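Local structure of dihydrofolate reductase (Moritella profunda, 3IA4) at residues P128-Q132 and Y133-E137. The protein probably catalyses the NADPH-dependent reduction of 7,8-dihydrofolate to tetrahydrofolate, a key step in folate metabolism, and is bound here to NADPH and methotrexate. Residues are numbered along the deposited sequence; the frame is centred on the assembly and turned at random.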
# COMPACT_ATOMS: atom_id res chain seq x y z
N PRO A 128 8.53 -0.72 6.32
CA PRO A 128 9.14 -1.34 7.50
C PRO A 128 10.09 -2.52 7.16
O PRO A 128 10.07 -3.06 6.07
CB PRO A 128 7.91 -1.92 8.24
CG PRO A 128 6.72 -1.52 7.53
CD PRO A 128 7.05 -0.69 6.37
N ASP A 129 10.96 -2.91 8.09
CA ASP A 129 11.87 -4.03 7.88
C ASP A 129 11.10 -5.39 8.03
O ASP A 129 11.12 -6.06 9.08
CB ASP A 129 13.00 -3.94 8.93
CG ASP A 129 14.00 -5.03 8.78
OD1 ASP A 129 14.04 -5.60 7.68
OD2 ASP A 129 14.71 -5.38 9.78
N TYR A 130 10.32 -5.72 7.02
CA TYR A 130 9.52 -6.93 7.08
C TYR A 130 10.38 -8.19 7.19
O TYR A 130 9.92 -9.25 7.66
CB TYR A 130 8.58 -7.00 5.85
CG TYR A 130 9.31 -7.15 4.53
CD1 TYR A 130 9.85 -6.01 3.86
CD2 TYR A 130 9.50 -8.41 3.95
CE1 TYR A 130 10.53 -6.14 2.66
CE2 TYR A 130 10.19 -8.54 2.73
CZ TYR A 130 10.69 -7.40 2.10
OH TYR A 130 11.36 -7.56 0.93
N GLU A 131 11.65 -8.05 6.82
CA GLU A 131 12.51 -9.23 6.81
C GLU A 131 12.87 -9.64 8.24
O GLU A 131 13.44 -10.70 8.44
CB GLU A 131 13.78 -8.96 5.96
CG GLU A 131 13.46 -8.29 4.59
CD GLU A 131 13.61 -6.68 4.54
OE1 GLU A 131 12.97 -5.87 5.34
OE2 GLU A 131 14.35 -6.21 3.59
N GLN A 132 12.47 -8.88 9.24
CA GLN A 132 12.60 -9.39 10.65
C GLN A 132 11.66 -10.56 10.98
O GLN A 132 11.85 -11.29 11.97
CB GLN A 132 12.39 -8.26 11.66
CG GLN A 132 10.97 -7.84 11.74
CD GLN A 132 10.74 -6.70 12.75
OE1 GLN A 132 11.67 -6.14 13.35
NE2 GLN A 132 9.48 -6.33 12.91
N TYR A 133 10.66 -10.74 10.12
CA TYR A 133 9.74 -11.91 10.18
C TYR A 133 10.03 -12.91 9.03
O TYR A 133 10.85 -12.65 8.15
CB TYR A 133 8.29 -11.41 10.06
CG TYR A 133 7.89 -10.45 11.14
CD1 TYR A 133 7.22 -9.30 10.82
CD2 TYR A 133 8.16 -10.71 12.48
CE1 TYR A 133 6.79 -8.40 11.79
CE2 TYR A 133 7.73 -9.81 13.47
CZ TYR A 133 7.04 -8.66 13.10
OH TYR A 133 6.61 -7.76 14.08
N ASN A 134 9.40 -14.06 9.13
CA ASN A 134 9.52 -15.11 8.12
C ASN A 134 8.30 -15.16 7.19
O ASN A 134 7.20 -15.04 7.67
CB ASN A 134 9.65 -16.50 8.80
CG ASN A 134 10.92 -16.61 9.65
OD1 ASN A 134 12.00 -16.16 9.25
ND2 ASN A 134 10.78 -17.23 10.83
N TRP A 135 8.53 -15.44 5.90
CA TRP A 135 7.48 -15.31 4.83
C TRP A 135 7.67 -16.44 3.85
O TRP A 135 8.78 -16.98 3.70
CB TRP A 135 7.63 -13.98 4.04
CG TRP A 135 7.60 -12.78 4.94
CD1 TRP A 135 8.70 -12.17 5.57
CD2 TRP A 135 6.43 -12.07 5.39
NE1 TRP A 135 8.25 -11.11 6.35
CE2 TRP A 135 6.87 -11.04 6.26
CE3 TRP A 135 5.05 -12.21 5.15
CZ2 TRP A 135 5.96 -10.15 6.85
CZ3 TRP A 135 4.16 -11.34 5.71
CH2 TRP A 135 4.62 -10.31 6.58
N GLN A 136 6.60 -16.78 3.16
CA GLN A 136 6.80 -17.63 2.00
C GLN A 136 6.11 -16.96 0.83
O GLN A 136 5.04 -16.39 0.98
CB GLN A 136 6.21 -19.01 2.23
CG GLN A 136 4.75 -19.02 2.44
CD GLN A 136 4.24 -20.46 2.49
OE1 GLN A 136 3.80 -20.94 3.54
NE2 GLN A 136 4.31 -21.16 1.36
N GLU A 137 6.76 -17.01 -0.31
CA GLU A 137 6.19 -16.37 -1.50
C GLU A 137 5.12 -17.25 -2.11
O GLU A 137 5.37 -18.46 -2.28
CB GLU A 137 7.31 -16.06 -2.48
CG GLU A 137 6.83 -15.31 -3.70
CD GLU A 137 7.95 -15.06 -4.67
OE1 GLU A 137 8.47 -16.06 -5.24
OE2 GLU A 137 8.32 -13.87 -4.86
O HOH W 1 13.20 -12.92 7.28
O HOH W 2 13.46 -13.33 9.80
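In the short 3-10 turn 130-132, which leads into edge strand 135-143 of the dihydrofolate reductase sheet, one carbonyl oxygen, Tyr130 O, accepts two hydrogen bonds. Tyr133 N donates to Tyr130 O at 3.0 Å, closing the turn through the backbone. From the opposite face of the carbonyl plane, Trp135 NE1 reaches the same Tyr130 O at 2.8 Å, nearly straight (172° at the hydrogen) and with the oxygen lying in the indole plane. That bond should restrain the rotation of the indole, and the Tyr130 ring turns an edge toward its face in an offset edge-to-face pair, centroids 5.7 Å apart and planes at 68°. Next along the chain, the Gln132 side chain folds alongside Tyr133: its CG lies between the backbone N and the carbonyl carbon (chi1 73°), which puts it 3.9 Å from the Tyr133 ring centroid, almost on the normal, as a CH-pi contact. Beyond CG the chain runs extended, bringing Gln132 NE2 to 3.4 Å from Tyr133 CZ. Replacing Tyr133 by an alanine would remove the ring that Gln132 CG covers, and is likely to set the Gln132 side chain free to turn and leave Arg160 without its cation-pi partner. Tyr133 also packs on Leu106 and Ala107, just past helix 99-105. Tyr130 and Trp135 both rest on Leu112 of strand 111-117 and Leu158 of strand 153-160, which seats the turn and the start of strand 135-143 against these two strands.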